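Local coordinates for protein putative aldehyde dehydrogenase AldY (Bacillus subtilis, PDB 4DNG) that probably oxidises aldehydes to carboxylates with NAD(+) as cofactor, and may help protect the cell against stress from ethanol and related compounds, at residues I214-G217 with M218-N221; G236-I239 with G240-G244. All blocks are in the same frame, centred on the assembly; numbering follows the deposited sequence.

Contact 1: residues I214-G217 with M218-N221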
ATOM      1  N   ILE A 214      -6.640  17.342 -18.569  1.00 63.04           N
ATOM      2  CA  ILE A 214      -6.705  17.072 -17.157  1.00 60.02           C
ATOM      3  C   ILE A 214      -5.361  16.914 -16.468  1.00 59.19           C
ATOM      4  O   ILE A 214      -5.278  16.960 -15.257  1.00 63.52           O
ATOM      5  CB  ILE A 214      -7.748  15.944 -16.965  1.00 62.30           C
ATOM      6  CG1 ILE A 214      -9.020  16.578 -16.396  1.00 58.59           C
ATOM      7  CG2 ILE A 214      -7.223  14.652 -16.300  1.00 53.03           C
ATOM      8  CD1 ILE A 214     -10.269  15.767 -16.626  1.00 70.37           C
ATOM      9  N   GLY A 215      -4.292  16.800 -17.242  1.00 62.19           N
ATOM     10  CA  GLY A 215      -2.975  16.620 -16.659  1.00 58.83           C
ATOM     11  C   GLY A 215      -3.116  15.541 -15.609  1.00 61.78           C
ATOM     12  O   GLY A 215      -3.818  14.552 -15.837  1.00 59.36           O
ATOM     13  N   ASP A 216      -2.498  15.753 -14.446  1.00 59.65           N
ATOM     14  CA  ASP A 216      -2.461  14.735 -13.404  1.00 59.02           C
ATOM     15  C   ASP A 216      -3.710  14.787 -12.491  1.00 61.66           C
ATOM     16  O   ASP A 216      -3.797  14.044 -11.508  1.00 57.41           O
ATOM     17  CB  ASP A 216      -1.155  14.831 -12.600  1.00 61.32           C
ATOM     18  CG  ASP A 216       0.070  14.405 -13.411  1.00 65.78           C
ATOM     19  OD1 ASP A 216      -0.054  13.450 -14.222  1.00 58.55           O
ATOM     20  OD2 ASP A 216       1.154  15.028 -13.235  1.00 61.41           O
ATOM     21  N   GLY A 217      -4.675  15.646 -12.836  1.00 57.77           N
ATOM     22  CA  GLY A 217      -5.975  15.742 -12.139  1.00 52.00           C
ATOM     23  C   GLY A 217      -6.577  14.519 -11.436  1.00 60.56           C
ATOM     24  O   GLY A 217      -7.200  14.661 -10.387  1.00 64.14           O
ATOM     25  N   MET A 218      -6.401  13.314 -11.992  1.00 57.67           N
ATOM     26  CA  MET A 218      -6.897  12.102 -11.346  1.00 55.01           C
ATOM     27  C   MET A 218      -6.008  11.691 -10.158  1.00 60.21           C
ATOM     28  O   MET A 218      -6.395  10.833  -9.349  1.00 55.35           O
ATOM     29  CB  MET A 218      -6.977  10.961 -12.367  1.00 58.29           C
ATOM     30  CG  MET A 218      -8.012  11.164 -13.479  1.00 55.56           C
ATOM     31  SD  MET A 218      -9.699  11.063 -12.848  1.00 57.54           S
ATOM     32  CE  MET A 218      -9.855   9.368 -12.360  1.00 54.56           C
ATOM     33  N   LEU A 219      -4.841  12.338 -10.046  1.00 56.27           N
ATOM     34  CA  LEU A 219      -3.774  11.889  -9.190  1.00 52.86           C
ATOM     35  C   LEU A 219      -3.548  12.833  -8.027  1.00 61.63           C
ATOM     36  O   LEU A 219      -3.309  12.395  -6.895  1.00 63.84           O
ATOM     37  CB  LEU A 219      -2.481  11.765 -10.003  1.00 58.97           C
ATOM     38  CG  LEU A 219      -2.423  10.930 -11.299  1.00 55.60           C
ATOM     39  CD1 LEU A 219      -0.975  10.747 -11.768  1.00 56.83           C
ATOM     40  CD2 LEU A 219      -3.098   9.578 -11.149  1.00 51.56           C
ATOM     41  N   THR A 220      -3.645  14.126  -8.311  1.00 59.92           N
ATOM     42  CA  THR A 220      -3.221  15.203  -7.409  1.00 54.92           C
ATOM     43  C   THR A 220      -4.326  15.690  -6.474  1.00 60.29           C
ATOM     44  O   THR A 220      -4.067  16.310  -5.433  1.00 59.65           O
ATOM     45  CB  THR A 220      -2.790  16.427  -8.239  1.00 61.14           C
ATOM     46  OG1 THR A 220      -1.653  16.084  -9.038  1.00 64.76           O
ATOM     47  CG2 THR A 220      -2.393  17.557  -7.318  1.00 78.78           C
ATOM     48  N   ASN A 221      -5.570  15.470  -6.872  1.00 59.12           N
ATOM     49  CA  ASN A 221      -6.662  15.975  -6.104  1.00 57.53           C
ATOM     50  C   ASN A 221      -6.522  15.372  -4.710  1.00 60.94           C
ATOM     51  O   ASN A 221      -6.322  14.150  -4.579  1.00 57.25           O
ATOM     52  CB  ASN A 221      -8.001  15.615  -6.757  1.00 60.17           C
ATOM     53  CG  ASN A 221      -9.166  16.362  -6.135  1.00 59.41           C
ATOM     54  OD1 ASN A 221      -9.408  16.247  -4.942  1.00 63.55           O
ATOM     55  ND2 ASN A 221      -9.882  17.130  -6.934  1.00 59.08           N
TER
HETATM   56  O   HOH W   1      -4.915  12.393 -14.328  1.00 70.36           O

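Contact 2: residues G236-I239 with G240-G244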
ATOM      1  N   GLY A 236       2.789   4.271 -14.188  1.00 58.33           N
ATOM      2  CA  GLY A 236       2.815   3.670 -12.848  1.00 56.25           C
ATOM      3  C   GLY A 236       3.785   4.363 -11.891  1.00 57.58           C
ATOM      4  O   GLY A 236       3.400   4.763 -10.793  1.00 52.00           O
ATOM      5  N   ARG A 237       5.043   4.530 -12.301  1.00 53.20           N
ATOM      6  CA  ARG A 237       6.012   5.156 -11.414  1.00 51.55           C
ATOM      7  C   ARG A 237       5.574   6.578 -11.075  1.00 56.03           C
ATOM      8  O   ARG A 237       5.732   7.040  -9.939  1.00 60.87           O
ATOM      9  CB  ARG A 237       7.422   5.133 -12.027  1.00 55.69           C
ATOM     10  CG  ARG A 237       7.903   3.727 -12.392  1.00 50.21           C
ATOM     11  CD  ARG A 237       9.359   3.674 -12.848  1.00 51.75           C
ATOM     12  NE  ARG A 237       9.918   2.488 -12.242  1.00 71.11           N
ATOM     13  CZ  ARG A 237      10.232   1.381 -12.885  1.00 66.30           C
ATOM     14  NH1 ARG A 237      10.691   0.357 -12.196  1.00 62.85           N
ATOM     15  NH2 ARG A 237      10.115   1.313 -14.197  1.00 70.34           N
ATOM     16  N   HIS A 238       5.005   7.259 -12.066  1.00 56.84           N
ATOM     17  CA  HIS A 238       4.512   8.623 -11.915  1.00 58.39           C
ATOM     18  C   HIS A 238       3.364   8.660 -10.923  1.00 58.29           C
ATOM     19  O   HIS A 238       3.284   9.555 -10.079  1.00 60.63           O
ATOM     20  CB  HIS A 238       4.107   9.140 -13.300  1.00 67.99           C
ATOM     21  CG  HIS A 238       3.704  10.604 -13.356  1.00 70.67           C
ATOM     22  ND1 HIS A 238       4.599  11.606 -13.355  1.00 68.77           N
ATOM     23  CD2 HIS A 238       2.444  11.203 -13.498  1.00 70.46           C
ATOM     24  CE1 HIS A 238       3.948  12.783 -13.431  1.00 73.70           C
ATOM     25  NE2 HIS A 238       2.630  12.529 -13.538  1.00 71.23           N
ATOM     26  N   ILE A 239       2.466   7.687 -10.998  1.00 57.50           N
ATOM     27  CA  ILE A 239       1.403   7.582 -10.008  1.00 55.54           C
ATOM     28  C   ILE A 239       1.978   7.243  -8.625  1.00 55.39           C
ATOM     29  O   ILE A 239       1.630   7.866  -7.622  1.00 57.01           O
ATOM     30  CB  ILE A 239       0.377   6.518 -10.415  1.00 53.73           C
ATOM     31  CG1 ILE A 239      -0.329   6.991 -11.667  1.00 54.23           C
ATOM     32  CG2 ILE A 239      -0.593   6.230  -9.252  1.00 51.45           C
ATOM     33  CD1 ILE A 239      -1.051   5.899 -12.410  1.00 59.25           C
ATOM     34  N   GLY A 240       2.878   6.269  -8.583  1.00 52.49           N
ATOM     35  CA  GLY A 240       3.469   5.820  -7.317  1.00 61.44           C
ATOM     36  C   GLY A 240       4.129   6.933  -6.534  1.00 64.01           C
ATOM     37  O   GLY A 240       4.061   6.986  -5.306  1.00 64.65           O
ATOM     38  N   GLU A 241       4.757   7.843  -7.253  1.00 61.12           N
ATOM     39  CA  GLU A 241       5.432   8.948  -6.613  1.00 64.28           C
ATOM     40  C   GLU A 241       4.409   9.942  -6.056  1.00 64.67           C
ATOM     41  O   GLU A 241       4.509  10.378  -4.904  1.00 64.94           O
ATOM     42  CB  GLU A 241       6.386   9.561  -7.626  1.00 75.96           C
ATOM     43  CG  GLU A 241       6.798  11.008  -7.458  1.00 86.79           C
ATOM     44  CD  GLU A 241       7.220  11.596  -8.789  1.00 90.51           C
ATOM     45  OE1 GLU A 241       8.381  12.024  -8.935  1.00 89.81           O
ATOM     46  OE2 GLU A 241       6.380  11.586  -9.715  1.00 94.40           O
ATOM     47  N   ILE A 242       3.401  10.268  -6.855  1.00 64.11           N
ATOM     48  CA  ILE A 242       2.411  11.260  -6.447  1.00 63.30           C
ATOM     49  C   ILE A 242       1.562  10.716  -5.317  1.00 62.34           C
ATOM     50  O   ILE A 242       1.319  11.411  -4.338  1.00 62.48           O
ATOM     51  CB  ILE A 242       1.499  11.713  -7.609  1.00 61.56           C
ATOM     52  CG1 ILE A 242       2.261  12.648  -8.534  1.00 60.57           C
ATOM     53  CG2 ILE A 242       0.231  12.395  -7.087  1.00 59.67           C
ATOM     54  CD1 ILE A 242       1.818  12.567  -9.982  1.00 70.75           C
ATOM     55  N   ALA A 243       1.119   9.474  -5.460  1.00 65.16           N
ATOM     56  CA  ALA A 243       0.256   8.852  -4.468  1.00 62.90           C
ATOM     57  C   ALA A 243       1.053   8.490  -3.216  1.00 63.15           C
ATOM     58  O   ALA A 243       0.560   8.627  -2.096  1.00 71.07           O
ATOM     59  CB  ALA A 243      -0.442   7.635  -5.061  1.00 58.81           C
ATOM     60  N   GLY A 244       2.299   8.065  -3.404  1.00 63.21           N
ATOM     61  CA  GLY A 244       3.197   7.789  -2.282  1.00 56.66           C
ATOM     62  C   GLY A 244       3.414   9.017  -1.415  1.00 62.27           C
ATOM     63  O   GLY A 244       3.333   8.926  -0.193  1.00 66.63           O
TER

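Contact 1: residues I214-G217 with M218-N221
A type II' beta turn from Ile214 to Gly217 leads straight into a short, weakly bonded helical turn, where the backbone carbonyl of Asp216 meets Leu219 and Thr220; Asp216 O receives the first amides of that helical turn once the reverse turn has been closed by its own bond. That closing bond runs from Gly217 N to Ile214 O at 2.8 Å, and Gly215 takes its positive phi of 47°, a value that favours glycine. Of the two N-H groups on Asp216 O, Thr220 N donates over 3.2 Å from above the carbonyl plane, 37° out of it, whereas Leu219 N forms a much shorter bond whose exact length is doubtful. A water joins the two halves at the bend, donating to Gly215 O and accepting from Met218 N, each over 2.9 Å.

Side chains add a modest layer. With CG of Leu219 anti to the carbonyl carbon (chi1 -54°), its CD1 methyl comes within 3.8 Å of Asp216 OD1, the two side chains crossing at a slant. Beside them, Thr220 OG1 stands 3.8 Å from Asp216 CB. The other carboxylate oxygen, Asp216 OD2, is hydrogen-bonded to His238 on helix 233-246, the same helix that Leu219 packs against, while Met218 and Ile214 lean on Leu46 of helix 43-60. Asp216 thus works through two groups at once: its carbonyl is shared by two amides within the turn, and its carboxylate reaches His238 through OD2, a bond that would probably help a charged carboxylate persist beside the Leu219 methyl.

Contact 2: residues G236-I239 with G240-G244
The His238 imidazole carries Ile242 CD1 over one face, a CH-pi contact one helical turn on, with the methyl 3.9 Å from the ring centroid and 23° off the ring normal. Ile242 CD1 lies offset toward the rim, 3.6 Å from His238 NE2. Glu241 OE2 approaches the ring obliquely, 4.1 Å from His238 ND1, with the carboxylate plane turned 69° from the imidazole; the charged atoms do not touch, though the carboxylate might still favour a protonated imidazole. His238 NE2 is hydrogen-bonded to Asp216 OD2, outside this helix. CG of His238 lies anti to the backbone N (chi1 -174°), which brings the ring against Ile242 CD1. The same methyl, Ile242 CD1, also touches His238 O, at 3.4 Å. Were His238 an alanine, the Ile242 methyl would lose the face it rests on and the Asp216 carboxylate would probably be left without its imidazole mate.

Regular helical bonds run beneath. Gly240 N to Gly236 O and Ala243 N to Ile239 O are both 2.7 Å, the bond from Glu241 N to Arg237 O is 3.0 Å, and that from Ile242 N to His238 O is weak.

Helix 233-246 is packed by several parts of the fold. Ile239 packs on Ile227 and Phe229 of strand 226-231, within the beta-alpha-beta unit completed by strand 249-254, and Leu219 of helix 217-220 meets His238, Ile239 and Ile242. Toward the dimer partner, Glu241 OE1 forms a salt bridge with Arg245 of the second subunit, and Arg237 packs on Phe247 of that subunit.

Overall arrangement
Contact 1 precedes contact 2 along the chain, with strand 226-231 between them; their centres lie about 12 Å apart. Both belong to the aldehyde dehydrogenase fold, and the short helix 217-220 rests against helix 233-246. The link between them combines a polar bond from Asp216 to His238 with apolar packing, Leu219 CD1 lying 3.8 Å from Ile239 CG1. Helix 233-246 starts in the segment that, by similarity, binds NAD(+), including Val235 and Gly236. Contact 1 thus packs against the helix of a beta-alpha-beta unit that probably binds the cofactor, with Leu219 about 6 Å, side chain to side chain, from Val235, while contact 2 connects that unit to the second subunit.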